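Local coordinates for ATP-dependent CLP protease, putative (Plasmodium falciparum, PDB 2F6I), which probably hydrolyses proteins to small peptides as the serine peptidase (family S14) of an ATP-dependent Clp protease, of which this chain is the catalytic domain, at residues 40-45 and 54-59; 58-63 and 71-76; 90-95 and 99-104. All coordinates share one frame; numbering follows the deposited sequence.

Interaction 1 of 3, residues 40-45 and 54-59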
ATOM      1  N   ARG C  40      38.829  24.943   0.421  1.00 48.53           N
ATOM      2  CA  ARG C  40      39.113  24.075   1.557  1.00 47.12           C
ATOM      3  C   ARG C  40      38.009  24.099   2.605  1.00 46.89           C
ATOM      4  O   ARG C  40      38.256  23.828   3.779  1.00 48.44           O
ATOM      5  CB  ARG C  40      40.430  24.484   2.213  1.00 46.68           C
ATOM      6  CG  ARG C  40      41.614  24.476   1.279  1.00 46.22           C
ATOM      7  CD  ARG C  40      42.772  23.745   1.923  1.00 46.14           C
ATOM      8  NE  ARG C  40      43.289  22.726   1.025  1.00 46.34           N
ATOM      9  CZ  ARG C  40      43.883  21.611   1.424  1.00 47.45           C
ATOM     10  NH1 ARG C  40      44.038  21.360   2.715  1.00 47.00           N
ATOM     11  NH2 ARG C  40      44.316  20.740   0.527  1.00 50.52           N
ATOM     12  N   ILE C  41      36.793  24.413   2.183  1.00 45.73           N
ATOM     13  CA  ILE C  41      35.671  24.473   3.106  1.00 45.01           C
ATOM     14  C   ILE C  41      34.647  23.384   2.798  1.00 45.14           C
ATOM     15  O   ILE C  41      34.130  23.295   1.689  1.00 46.27           O
ATOM     16  CB  ILE C  41      35.018  25.870   3.053  1.00 43.59           C
ATOM     17  CG1 ILE C  41      36.067  26.924   3.421  1.00 43.09           C
ATOM     18  CG2 ILE C  41      33.830  25.938   4.001  1.00 42.47           C
ATOM     19  CD1 ILE C  41      35.579  28.356   3.359  1.00 43.50           C
ATOM     20  N   ILE C  42      34.370  22.551   3.794  1.00 46.13           N
ATOM     21  CA  ILE C  42      33.431  21.447   3.642  1.00 46.43           C
ATOM     22  C   ILE C  42      32.273  21.527   4.625  1.00 47.16           C
ATOM     23  O   ILE C  42      32.405  22.075   5.721  1.00 46.72           O
ATOM     24  CB  ILE C  42      34.139  20.088   3.856  1.00 47.66           C
ATOM     25  CG1 ILE C  42      35.167  19.855   2.753  1.00 47.70           C
ATOM     26  CG2 ILE C  42      33.118  18.955   3.874  1.00 48.58           C
ATOM     27  CD1 ILE C  42      35.920  18.551   2.903  1.00 50.32           C
ATOM     28  N   TYR C  43      31.136  20.967   4.224  1.00 47.56           N
ATOM     29  CA  TYR C  43      29.956  20.946   5.071  1.00 48.47           C
ATOM     30  C   TYR C  43      29.587  19.521   5.461  1.00 49.40           C
ATOM     31  O   TYR C  43      29.516  18.631   4.617  1.00 50.81           O
ATOM     32  CB  TYR C  43      28.758  21.582   4.362  1.00 47.49           C
ATOM     33  CG  TYR C  43      28.874  23.067   4.130  1.00 48.80           C
ATOM     34  CD1 TYR C  43      29.773  23.580   3.199  1.00 48.90           C
ATOM     35  CD2 TYR C  43      28.073  23.964   4.838  1.00 48.55           C
ATOM     36  CE1 TYR C  43      29.872  24.948   2.976  1.00 49.11           C
ATOM     37  CE2 TYR C  43      28.167  25.333   4.624  1.00 49.39           C
ATOM     38  CZ  TYR C  43      29.067  25.819   3.692  1.00 49.77           C
ATOM     39  OH  TYR C  43      29.166  27.173   3.477  1.00 51.52           O
ATOM     40  N   LEU C  44      29.376  19.314   6.754  1.00 49.20           N
ATOM     41  CA  LEU C  44      28.962  18.023   7.278  1.00 49.58           C
ATOM     42  C   LEU C  44      27.616  18.369   7.891  1.00 51.39           C
ATOM     43  O   LEU C  44      27.474  18.459   9.109  1.00 51.37           O
ATOM     44  CB  LEU C  44      29.938  17.528   8.350  1.00 48.53           C
ATOM     45  CG  LEU C  44      29.561  16.240   9.092  1.00 50.15           C
ATOM     46  CD1 LEU C  44      29.278  15.132   8.101  1.00 51.39           C
ATOM     47  CD2 LEU C  44      30.691  15.840  10.030  1.00 50.51           C
ATOM     48  N   THR C  45      26.634  18.595   7.024  1.00 52.98           N
ATOM     49  CA  THR C  45      25.299  18.978   7.460  1.00 55.80           C
ATOM     50  C   THR C  45      24.233  17.923   7.201  1.00 55.92           C
ATOM     51  O   THR C  45      23.045  18.234   7.139  1.00 56.86           O
ATOM     52  CB  THR C  45      24.872  20.300   6.788  1.00 56.76           C
ATOM     53  OG1 THR C  45      24.998  20.178   5.365  1.00 58.58           O
ATOM     54  CG2 THR C  45      25.753  21.447   7.272  1.00 56.24           C
ATOM     55  N   ASP C  54      31.343   8.352   2.996  1.00 50.33           N
ATOM     56  CA  ASP C  54      32.166   8.047   1.831  1.00 53.07           C
ATOM     57  C   ASP C  54      32.533   9.308   1.060  1.00 52.22           C
ATOM     58  O   ASP C  54      33.669   9.467   0.621  1.00 52.37           O
ATOM     59  CB  ASP C  54      31.429   7.075   0.904  1.00 58.20           C
ATOM     60  CG  ASP C  54      32.127   6.902  -0.439  1.00 63.69           C
ATOM     61  OD1 ASP C  54      33.299   6.463  -0.455  1.00 66.04           O
ATOM     62  OD2 ASP C  54      31.499   7.205  -1.481  1.00 65.27           O
ATOM     63  N   GLU C  55      31.569  10.206   0.898  1.00 51.59           N
ATOM     64  CA  GLU C  55      31.815  11.443   0.172  1.00 51.41           C
ATOM     65  C   GLU C  55      32.796  12.325   0.939  1.00 49.92           C
ATOM     66  O   GLU C  55      33.758  12.839   0.371  1.00 48.91           O
ATOM     67  CB  GLU C  55      30.502  12.198  -0.048  1.00 53.64           C
ATOM     68  CG  GLU C  55      29.392  11.342  -0.626  1.00 58.95           C
ATOM     69  CD  GLU C  55      28.123  12.131  -0.895  1.00 63.39           C
ATOM     70  OE1 GLU C  55      27.700  12.907  -0.007  1.00 64.27           O
ATOM     71  OE2 GLU C  55      27.543  11.968  -1.992  1.00 64.80           O
ATOM     72  N   LEU C  56      32.546  12.494   2.234  1.00 48.65           N
ATOM     73  CA  LEU C  56      33.404  13.320   3.074  1.00 48.05           C
ATOM     74  C   LEU C  56      34.841  12.809   3.067  1.00 47.63           C
ATOM     75  O   LEU C  56      35.785  13.595   2.978  1.00 46.55           O
ATOM     76  CB  LEU C  56      32.866  13.352   4.508  1.00 47.46           C
ATOM     77  CG  LEU C  56      33.578  14.283   5.491  1.00 47.80           C
ATOM     78  CD1 LEU C  56      33.582  15.702   4.944  1.00 48.67           C
ATOM     79  CD2 LEU C  56      32.875  14.233   6.838  1.00 47.37           C
ATOM     80  N   ILE C  57      35.004  11.491   3.160  1.00 47.26           N
ATOM     81  CA  ILE C  57      36.333  10.894   3.149  1.00 47.12           C
ATOM     82  C   ILE C  57      37.003  11.165   1.805  1.00 47.59           C
ATOM     83  O   ILE C  57      38.163  11.573   1.754  1.00 48.06           O
ATOM     84  CB  ILE C  57      36.264   9.372   3.402  1.00 46.54           C
ATOM     85  CG1 ILE C  57      35.874   9.114   4.857  1.00 45.98           C
ATOM     86  CG2 ILE C  57      37.609   8.721   3.088  1.00 45.25           C
ATOM     87  CD1 ILE C  57      35.726   7.650   5.207  1.00 47.15           C
ATOM     88  N   SER C  58      36.269  10.943   0.719  1.00 47.26           N
ATOM     89  CA  SER C  58      36.807  11.190  -0.616  1.00 48.73           C
ATOM     90  C   SER C  58      37.306  12.623  -0.700  1.00 48.41           C
ATOM     91  O   SER C  58      38.420  12.885  -1.157  1.00 48.41           O
ATOM     92  CB  SER C  58      35.731  10.978  -1.681  1.00 47.34           C
ATOM     93  OG  SER C  58      35.375   9.614  -1.773  1.00 54.63           O
ATOM     94  N   GLN C  59      36.461  13.543  -0.249  1.00 49.13           N
ATOM     95  CA  GLN C  59      36.768  14.964  -0.264  1.00 49.63           C
ATOM     96  C   GLN C  59      37.980  15.328   0.582  1.00 48.38           C
ATOM     97  O   GLN C  59      38.804  16.146   0.169  1.00 47.74           O
ATOM     98  CB  GLN C  59      35.536  15.749   0.191  1.00 51.18           C
ATOM     99  CG  GLN C  59      34.452  15.811  -0.877  1.00 54.04           C
ATOM    100  CD  GLN C  59      33.061  15.949  -0.302  1.00 56.31           C
ATOM    101  OE1 GLN C  59      32.825  16.745   0.608  1.00 60.33           O
ATOM    102  NE2 GLN C  59      32.124  15.177  -0.839  1.00 57.25           N
TER

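Interaction 2 of 3, residues 58-63 and 71-76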
ATOM      1  N   SER C  58      36.269  10.943   0.719  1.00 47.26           N
ATOM      2  CA  SER C  58      36.807  11.190  -0.616  1.00 48.73           C
ATOM      3  C   SER C  58      37.306  12.623  -0.700  1.00 48.41           C
ATOM      4  O   SER C  58      38.420  12.885  -1.157  1.00 48.41           O
ATOM      5  CB  SER C  58      35.731  10.978  -1.681  1.00 47.34           C
ATOM      6  OG  SER C  58      35.375   9.614  -1.773  1.00 54.63           O
ATOM      7  N   GLN C  59      36.461  13.543  -0.249  1.00 49.13           N
ATOM      8  CA  GLN C  59      36.768  14.964  -0.264  1.00 49.63           C
ATOM      9  C   GLN C  59      37.980  15.328   0.582  1.00 48.38           C
ATOM     10  O   GLN C  59      38.804  16.146   0.169  1.00 47.74           O
ATOM     11  CB  GLN C  59      35.536  15.749   0.191  1.00 51.18           C
ATOM     12  CG  GLN C  59      34.452  15.811  -0.877  1.00 54.04           C
ATOM     13  CD  GLN C  59      33.061  15.949  -0.302  1.00 56.31           C
ATOM     14  OE1 GLN C  59      32.825  16.745   0.608  1.00 60.33           O
ATOM     15  NE2 GLN C  59      32.124  15.177  -0.839  1.00 57.25           N
ATOM     16  N   LEU C  60      38.093  14.725   1.760  1.00 46.87           N
ATOM     17  CA  LEU C  60      39.224  15.003   2.635  1.00 46.15           C
ATOM     18  C   LEU C  60      40.511  14.518   1.984  1.00 47.35           C
ATOM     19  O   LEU C  60      41.497  15.256   1.912  1.00 47.29           O
ATOM     20  CB  LEU C  60      39.032  14.328   3.997  1.00 45.16           C
ATOM     21  CG  LEU C  60      37.955  14.954   4.893  1.00 43.54           C
ATOM     22  CD1 LEU C  60      37.697  14.078   6.103  1.00 41.49           C
ATOM     23  CD2 LEU C  60      38.399  16.340   5.317  1.00 41.58           C
ATOM     24  N   LEU C  61      40.496  13.280   1.495  1.00 47.16           N
ATOM     25  CA  LEU C  61      41.670  12.715   0.841  1.00 47.47           C
ATOM     26  C   LEU C  61      42.045  13.541  -0.384  1.00 48.42           C
ATOM     27  O   LEU C  61      43.225  13.734  -0.675  1.00 48.75           O
ATOM     28  CB  LEU C  61      41.407  11.263   0.428  1.00 46.96           C
ATOM     29  CG  LEU C  61      41.238  10.255   1.567  1.00 46.48           C
ATOM     30  CD1 LEU C  61      40.855   8.899   1.002  1.00 46.28           C
ATOM     31  CD2 LEU C  61      42.529  10.158   2.359  1.00 45.65           C
ATOM     32  N   TYR C  62      41.037  14.033  -1.097  1.00 49.42           N
ATOM     33  CA  TYR C  62      41.285  14.838  -2.286  1.00 49.81           C
ATOM     34  C   TYR C  62      41.976  16.142  -1.930  1.00 49.37           C
ATOM     35  O   TYR C  62      43.001  16.486  -2.516  1.00 49.06           O
ATOM     36  CB  TYR C  62      39.975  15.136  -3.024  1.00 50.97           C
ATOM     37  CG  TYR C  62      40.151  16.084  -4.194  1.00 52.57           C
ATOM     38  CD1 TYR C  62      40.086  17.466  -4.014  1.00 52.93           C
ATOM     39  CD2 TYR C  62      40.420  15.600  -5.473  1.00 52.49           C
ATOM     40  CE1 TYR C  62      40.284  18.342  -5.078  1.00 53.20           C
ATOM     41  CE2 TYR C  62      40.623  16.469  -6.542  1.00 53.11           C
ATOM     42  CZ  TYR C  62      40.553  17.837  -6.338  1.00 54.07           C
ATOM     43  OH  TYR C  62      40.756  18.702  -7.391  1.00 55.94           O
ATOM     44  N   LEU C  63      41.412  16.870  -0.973  1.00 50.39           N
ATOM     45  CA  LEU C  63      41.989  18.138  -0.553  1.00 51.19           C
ATOM     46  C   LEU C  63      43.423  17.954  -0.066  1.00 51.55           C
ATOM     47  O   LEU C  63      44.336  18.630  -0.535  1.00 50.95           O
ATOM     48  CB  LEU C  63      41.143  18.774   0.555  1.00 49.77           C
ATOM     49  CG  LEU C  63      39.750  19.284   0.167  1.00 50.50           C
ATOM     50  CD1 LEU C  63      39.034  19.820   1.399  1.00 47.69           C
ATOM     51  CD2 LEU C  63      39.879  20.372  -0.887  1.00 48.59           C
ATOM     52  N   ILE C  71      41.893  22.781   6.561  1.00 51.86           N
ATOM     53  CA  ILE C  71      40.596  22.431   6.001  1.00 49.14           C
ATOM     54  C   ILE C  71      39.552  22.821   7.048  1.00 49.22           C
ATOM     55  O   ILE C  71      39.670  22.444   8.217  1.00 48.92           O
ATOM     56  CB  ILE C  71      40.484  20.911   5.736  1.00 47.56           C
ATOM     57  CG1 ILE C  71      41.477  20.493   4.651  1.00 45.33           C
ATOM     58  CG2 ILE C  71      39.062  20.557   5.324  1.00 45.32           C
ATOM     59  CD1 ILE C  71      41.508  18.997   4.395  1.00 42.14           C
ATOM     60  N   LYS C  72      38.545  23.585   6.635  1.00 47.41           N
ATOM     61  CA  LYS C  72      37.490  24.004   7.549  1.00 47.09           C
ATOM     62  C   LYS C  72      36.229  23.178   7.309  1.00 47.29           C
ATOM     63  O   LYS C  72      35.799  23.000   6.165  1.00 44.45           O
ATOM     64  CB  LYS C  72      37.166  25.484   7.361  1.00 48.22           C
ATOM     65  CG  LYS C  72      36.053  25.972   8.273  1.00 52.74           C
ATOM     66  CD  LYS C  72      35.606  27.389   7.938  1.00 55.77           C
ATOM     67  CE  LYS C  72      36.681  28.416   8.248  1.00 58.02           C
ATOM     68  NZ  LYS C  72      36.182  29.797   7.991  1.00 58.54           N
ATOM     69  N   ILE C  73      35.636  22.682   8.391  1.00 45.85           N
ATOM     70  CA  ILE C  73      34.429  21.873   8.292  1.00 45.32           C
ATOM     71  C   ILE C  73      33.289  22.388   9.170  1.00 46.25           C
ATOM     72  O   ILE C  73      33.395  22.399  10.398  1.00 44.85           O
ATOM     73  CB  ILE C  73      34.711  20.403   8.681  1.00 45.42           C
ATOM     74  CG1 ILE C  73      35.738  19.801   7.722  1.00 46.41           C
ATOM     75  CG2 ILE C  73      33.421  19.591   8.650  1.00 44.82           C
ATOM     76  CD1 ILE C  73      36.031  18.337   7.972  1.00 45.77           C
ATOM     77  N   TYR C  74      32.201  22.821   8.536  1.00 46.18           N
ATOM     78  CA  TYR C  74      31.035  23.289   9.276  1.00 45.14           C
ATOM     79  C   TYR C  74      30.261  22.028   9.645  1.00 45.10           C
ATOM     80  O   TYR C  74      30.056  21.159   8.799  1.00 44.64           O
ATOM     81  CB  TYR C  74      30.157  24.198   8.412  1.00 44.85           C
ATOM     82  CG  TYR C  74      30.761  25.551   8.106  1.00 46.57           C
ATOM     83  CD1 TYR C  74      31.217  25.859   6.825  1.00 47.39           C
ATOM     84  CD2 TYR C  74      30.864  26.531   9.095  1.00 47.65           C
ATOM     85  CE1 TYR C  74      31.758  27.109   6.532  1.00 48.30           C
ATOM     86  CE2 TYR C  74      31.407  27.787   8.813  1.00 48.96           C
ATOM     87  CZ  TYR C  74      31.851  28.067   7.528  1.00 49.66           C
ATOM     88  OH  TYR C  74      32.382  29.304   7.234  1.00 51.88           O
ATOM     89  N   ILE C  75      29.838  21.923  10.901  1.00 43.87           N
ATOM     90  CA  ILE C  75      29.113  20.742  11.341  1.00 42.82           C
ATOM     91  C   ILE C  75      27.738  21.043  11.922  1.00 43.25           C
ATOM     92  O   ILE C  75      27.597  21.844  12.847  1.00 44.03           O
ATOM     93  CB  ILE C  75      29.925  19.954  12.390  1.00 42.71           C
ATOM     94  CG1 ILE C  75      31.321  19.646  11.845  1.00 43.43           C
ATOM     95  CG2 ILE C  75      29.206  18.657  12.739  1.00 41.91           C
ATOM     96  CD1 ILE C  75      32.244  18.982  12.858  1.00 42.10           C
ATOM     97  N   ASN C  76      26.735  20.370  11.365  1.00 42.79           N
ATOM     98  CA  ASN C  76      25.337  20.486  11.769  1.00 42.20           C
ATOM     99  C   ASN C  76      24.775  19.111  11.434  1.00 42.30           C
ATOM    100  O   ASN C  76      24.170  18.921  10.383  1.00 42.49           O
ATOM    101  CB  ASN C  76      24.629  21.563  10.938  1.00 42.55           C
ATOM    102  CG  ASN C  76      23.175  21.760  11.340  1.00 44.19           C
ATOM    103  OD1 ASN C  76      22.657  21.074  12.222  1.00 43.14           O
ATOM    104  ND2 ASN C  76      22.510  22.707  10.689  1.00 44.84           N
TER

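Interaction 3 of 3, residues 90-95 and 99-104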
ATOM      1  N   ASP C  90      39.251   8.373  11.561  1.00 50.22           N
ATOM      2  CA  ASP C  90      40.534   7.827  11.132  1.00 51.00           C
ATOM      3  C   ASP C  90      41.118   8.685  10.016  1.00 51.17           C
ATOM      4  O   ASP C  90      42.290   9.064  10.062  1.00 50.95           O
ATOM      5  CB  ASP C  90      40.388   6.385  10.627  1.00 52.31           C
ATOM      6  CG  ASP C  90      40.438   5.362  11.747  1.00 54.52           C
ATOM      7  OD1 ASP C  90      41.055   5.651  12.792  1.00 56.54           O
ATOM      8  OD2 ASP C  90      39.876   4.259  11.573  1.00 56.13           O
ATOM      9  N   ILE C  91      40.295   8.982   9.015  1.00 49.82           N
ATOM     10  CA  ILE C  91      40.722   9.792   7.884  1.00 49.75           C
ATOM     11  C   ILE C  91      41.159  11.167   8.374  1.00 51.75           C
ATOM     12  O   ILE C  91      42.158  11.718   7.911  1.00 51.68           O
ATOM     13  CB  ILE C  91      39.580   9.948   6.849  1.00 49.15           C
ATOM     14  CG1 ILE C  91      39.207   8.577   6.278  1.00 48.08           C
ATOM     15  CG2 ILE C  91      40.006  10.879   5.721  1.00 47.41           C
ATOM     16  CD1 ILE C  91      40.363   7.853   5.607  1.00 46.53           C
ATOM     17  N   PHE C  92      40.402  11.710   9.320  1.00 54.63           N
ATOM     18  CA  PHE C  92      40.697  13.015   9.897  1.00 56.78           C
ATOM     19  C   PHE C  92      42.145  13.082  10.356  1.00 57.91           C
ATOM     20  O   PHE C  92      42.879  14.002  10.002  1.00 58.58           O
ATOM     21  CB  PHE C  92      39.793  13.269  11.102  1.00 58.69           C
ATOM     22  CG  PHE C  92      38.751  14.317  10.872  1.00 60.17           C
ATOM     23  CD1 PHE C  92      37.817  14.180   9.850  1.00 61.12           C
ATOM     24  CD2 PHE C  92      38.686  15.436  11.698  1.00 61.69           C
ATOM     25  CE1 PHE C  92      36.829  15.144   9.653  1.00 61.73           C
ATOM     26  CE2 PHE C  92      37.704  16.405  11.511  1.00 63.12           C
ATOM     27  CZ  PHE C  92      36.772  16.256  10.485  1.00 63.30           C
ATOM     28  N   ASN C  93      42.543  12.094  11.148  1.00 59.28           N
ATOM     29  CA  ASN C  93      43.892  12.037  11.693  1.00 60.65           C
ATOM     30  C   ASN C  93      44.912  11.372  10.780  1.00 60.67           C
ATOM     31  O   ASN C  93      46.088  11.265  11.126  1.00 60.41           O
ATOM     32  CB  ASN C  93      43.860  11.335  13.048  1.00 60.96           C
ATOM     33  CG  ASN C  93      43.087  12.119  14.086  1.00 61.86           C
ATOM     34  OD1 ASN C  93      43.501  13.204  14.497  1.00 63.52           O
ATOM     35  ND2 ASN C  93      41.950  11.581  14.506  1.00 62.17           N
ATOM     36  N   TYR C  94      44.465  10.926   9.613  1.00 61.17           N
ATOM     37  CA  TYR C  94      45.361  10.288   8.659  1.00 61.34           C
ATOM     38  C   TYR C  94      46.005  11.357   7.774  1.00 59.86           C
ATOM     39  O   TYR C  94      47.209  11.322   7.514  1.00 59.41           O
ATOM     40  CB  TYR C  94      44.588   9.299   7.783  1.00 63.68           C
ATOM     41  CG  TYR C  94      45.435   8.585   6.750  1.00 67.57           C
ATOM     42  CD1 TYR C  94      44.871   8.134   5.556  1.00 69.84           C
ATOM     43  CD2 TYR C  94      46.793   8.352   6.966  1.00 69.31           C
ATOM     44  CE1 TYR C  94      45.638   7.470   4.602  1.00 71.42           C
ATOM     45  CE2 TYR C  94      47.569   7.687   6.018  1.00 71.03           C
ATOM     46  CZ  TYR C  94      46.985   7.251   4.840  1.00 72.18           C
ATOM     47  OH  TYR C  94      47.747   6.603   3.897  1.00 75.33           O
ATOM     48  N   ILE C  95      45.197  12.311   7.323  1.00 57.02           N
ATOM     49  CA  ILE C  95      45.689  13.376   6.461  1.00 55.40           C
ATOM     50  C   ILE C  95      46.618  14.339   7.197  1.00 55.44           C
ATOM     51  O   ILE C  95      46.551  14.479   8.417  1.00 54.78           O
ATOM     52  CB  ILE C  95      44.519  14.175   5.835  1.00 52.26           C
ATOM     53  CG1 ILE C  95      43.706  14.867   6.927  1.00 50.90           C
ATOM     54  CG2 ILE C  95      43.626  13.238   5.040  1.00 51.80           C
ATOM     55  CD1 ILE C  95      42.613  15.770   6.396  1.00 50.63           C
ATOM     56  N   ILE C  99      42.511  20.277  10.674  1.00 53.38           N
ATOM     57  CA  ILE C  99      41.098  20.540  10.482  1.00 52.03           C
ATOM     58  C   ILE C  99      40.474  21.396  11.569  1.00 51.25           C
ATOM     59  O   ILE C  99      40.477  21.018  12.738  1.00 51.01           O
ATOM     60  CB  ILE C  99      40.309  19.215  10.415  1.00 52.22           C
ATOM     61  CG1 ILE C  99      40.780  18.394   9.213  1.00 53.59           C
ATOM     62  CG2 ILE C  99      38.812  19.496  10.344  1.00 52.24           C
ATOM     63  CD1 ILE C  99      40.075  17.067   9.057  1.00 54.39           C
ATOM     64  N   GLN C 100      39.943  22.554  11.192  1.00 49.98           N
ATOM     65  CA  GLN C 100      39.272  23.384  12.177  1.00 51.53           C
ATOM     66  C   GLN C 100      37.780  23.130  12.023  1.00 50.85           C
ATOM     67  O   GLN C 100      37.239  23.176  10.921  1.00 50.90           O
ATOM     68  CB  GLN C 100      39.609  24.867  12.005  1.00 52.96           C
ATOM     69  CG  GLN C 100      39.481  25.436  10.621  1.00 57.87           C
ATOM     70  CD  GLN C 100      39.840  26.912  10.597  1.00 61.10           C
ATOM     71  OE1 GLN C 100      39.045  27.762  11.003  1.00 64.40           O
ATOM     72  NE2 GLN C 100      41.051  27.222  10.142  1.00 59.54           N
ATOM     73  N   THR C 101      37.131  22.831  13.141  1.00 49.20           N
ATOM     74  CA  THR C 101      35.711  22.520  13.153  1.00 47.68           C
ATOM     75  C   THR C 101      34.838  23.640  13.702  1.00 46.88           C
ATOM     76  O   THR C 101      35.158  24.251  14.721  1.00 47.07           O
ATOM     77  CB  THR C 101      35.450  21.255  13.989  1.00 47.51           C
ATOM     78  OG1 THR C 101      35.977  21.442  15.308  1.00 45.26           O
ATOM     79  CG2 THR C 101      36.120  20.050  13.353  1.00 43.97           C
ATOM     80  N   ILE C 102      33.732  23.901  13.015  1.00 44.76           N
ATOM     81  CA  ILE C 102      32.787  24.926  13.432  1.00 43.90           C
ATOM     82  C   ILE C 102      31.392  24.315  13.408  1.00 45.04           C
ATOM     83  O   ILE C 102      30.920  23.845  12.370  1.00 45.26           O
ATOM     84  CB  ILE C 102      32.821  26.148  12.496  1.00 42.20           C
ATOM     85  CG1 ILE C 102      34.228  26.752  12.490  1.00 44.31           C
ATOM     86  CG2 ILE C 102      31.806  27.187  12.963  1.00 39.46           C
ATOM     87  CD1 ILE C 102      34.363  28.005  11.643  1.00 43.59           C
ATOM     88  N   SER C 103      30.734  24.313  14.559  1.00 43.60           N
ATOM     89  CA  SER C 103      29.406  23.737  14.657  1.00 44.18           C
ATOM     90  C   SER C 103      28.324  24.792  14.755  1.00 44.61           C
ATOM     91  O   SER C 103      28.547  25.886  15.269  1.00 45.11           O
ATOM     92  CB  SER C 103      29.312  22.841  15.888  1.00 42.88           C
ATOM     93  OG  SER C 103      29.329  23.627  17.068  1.00 42.80           O
ATOM     94  N   PHE C 104      27.151  24.453  14.241  1.00 44.70           N
ATOM     95  CA  PHE C 104      25.993  25.325  14.318  1.00 45.06           C
ATOM     96  C   PHE C 104      24.749  24.463  14.180  1.00 44.31           C
ATOM     97  O   PHE C 104      24.806  23.368  13.624  1.00 43.27           O
ATOM     98  CB  PHE C 104      26.031  26.435  13.252  1.00 44.60           C
ATOM     99  CG  PHE C 104      25.980  25.947  11.832  1.00 45.47           C
ATOM    100  CD1 PHE C 104      27.125  25.957  11.041  1.00 47.91           C
ATOM    101  CD2 PHE C 104      24.778  25.538  11.262  1.00 46.76           C
ATOM    102  CE1 PHE C 104      27.075  25.573   9.700  1.00 48.39           C
ATOM    103  CE2 PHE C 104      24.716  25.151   9.922  1.00 48.06           C
ATOM    104  CZ  PHE C 104      25.869  25.170   9.140  1.00 48.09           C
TER

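Interaction 1 of 3, residues 40-45 and 54-59
Ile-42 and Leu-44 of strand 41-44 pack on Leu-56 and Gln-59 of helix 50-66. This is the first strand-to-helix half of a beta-alpha-beta unit made of strand 41-44, helix 50-66 and strand 71-77, part of the ClpP fold. The axes of strand 41-44 and helix segment 54-59 come within 10.1 Å and run nearly antiparallel, at 165°. This is as expected when the chain turns back from a strand into its covering helix.

The apolar contacts do most of the work. Leu-56 carries two of them, one on each methyl. Its CG stands opposite the backbone N (chi1 -174°), and the fork opens toward the strand. CD1 meets Ile-42 CG2 at 3.5 Å. CD2 meets Leu-44 CD1 at 3.9 Å, and these two leucines cross at about a right angle. Ile-42 CG2 is closest to Leu-56 but also lies 4.0 Å from Gln-59 OE1, without a hydrogen bond. Ile-42 CD1 meets Gln-59 CB at 3.9 Å. Gln-59 thus brings both its aliphatic start and its amide oxygen to the contact.

No hydrogen bond crosses between the segments. The strand's backbone bonds go to strand 71-77 instead. Away from this contact, Asp-54 OD2 makes a salt bridge to Lys-33 of a neighbouring subunit. Glu-55 OE2 pairs with Lys-51 of its own chain and Lys-29 of that same neighbour. The strand side of the helix is mostly apolar, with Gln-59 as the polar exception.

Within the helix, Asp-54 O is gripped twice. Ser-58 N reaches it at 3.0 Å, and Ser-58 OG donates to it at 2.9 Å from the opposite face of the carbonyl plane.

Interaction 2 of 3, residues 58-63 and 71-76
Ile-71, at the start of strand 71-77, puts CD1 against both Leu-60 and Leu-63 of helix 50-66. This is the close part of the contact. The methyl is 3.9 Å from Leu-63 CB and 4.2 Å from Leu-60 CD2. Leu-63 also folds its own CD1 alongside Ile-71, 4.0 Å from Ile-71 CG2. With Ile-71 CG1 beside the backbone N (chi1 -65°) and the chain extended beyond it (chi2 176°), CD1 is carried out from the strand to the helix.

One step further along the same face of the strand the packing is thinner. Ile-73 touches the helix with one atom: its CD1 is 4.1 Å from Leu-60 CD2, and the two side chains cross at about a right angle. Leu-60 CD2 is thus shared by both isoleucines. Beyond Ile-73 the strand draws away from this segment, and Ile-75 makes no contact with it.

The back of the helix is different. Leu-61 points away from the strand and is partly exposed; it packs on Tyr-43 of a neighbouring subunit. Tyr-62 meets Phe-35 of that subunit edge to face.

The contact is the second half of the beta-alpha-beta unit of strand 41-44, helix 50-66 and strand 71-77, in which the chain leaves the helix and returns to the sheet. The segment axes approach to 10.9 Å and run nearly antiparallel, at 160°. All four touching residues are buried, and no hydrogen bond joins the segments. Shape and exclusion of water, not directed bonds, therefore hold helix and strand together here.

Interaction 3 of 3, residues 90-95 and 99-104
The chi1 of Phe-92, -109°, lies away from the usual staggered values and swings the ring toward strand 99-104. From the strand, Ile-99 reaches out to meet it. Its CG1 sits beside the backbone N (chi1 -62°) and the chain runs on extended, which sets CD1 over the ring.

The result is a CH-pi contact. Ile-99 CD1 is 3.3 Å from the centroid of the Phe-92 ring and only 10° off the ring normal, so the methyl sits almost centrally over one face. The other branch of Ile-99 takes part as well: CG2 approaches the outer part of the ring, 3.5 Å from Phe-92 CE2. At the edge of the ring, near its plane, Thr-101 CG2 lies 4.4 Å from Phe-92 CE2. The hydroxyl of Thr-101 has other work, a hydrogen bond to the backbone O of Leu-115.

Ile-95 adds a smaller apolar contact. Its CD1 is 3.9 Å from Ile-99 CD1, the same methyl that covers the ring. In the backbone, Ile-91 O accepts from both Tyr-94 N, at 3.0 Å, and Ile-95 N. No hydrogen bond joins the two segments.

The contact closes the return half of the beta-alpha-beta unit of strand 71-77, helix 82-94 and strand 99-104. Strand 99-104 is the middle one of a five-stranded parallel sheet. Around the contact, Phe-92 also touches Ile-73 of strand 71-77, Leu-60 of helix 50-66 and Ile-114 of helix 109-116.

All three are buried strand-to-helix contacts of one parallel sheet, and none has a hydrogen bond between its segments. Interactions 1 and 2 use the same helix, 50-66, against neighbouring strands, with centres about 4 Å apart. Interaction 3 is the counterpart of interaction 2 in the next beta-alpha-beta unit and lies nearer the centre of the chain, about 7 Å from it against 11 Å for the others. Their chemistry differs: 2 is purely aliphatic, 1 includes a glutamine, and 3 uses an aromatic face. Ile-73 joins 2 to 3 by packing on Phe-92, and Ile-57 with Ile-91 brings the two helices together.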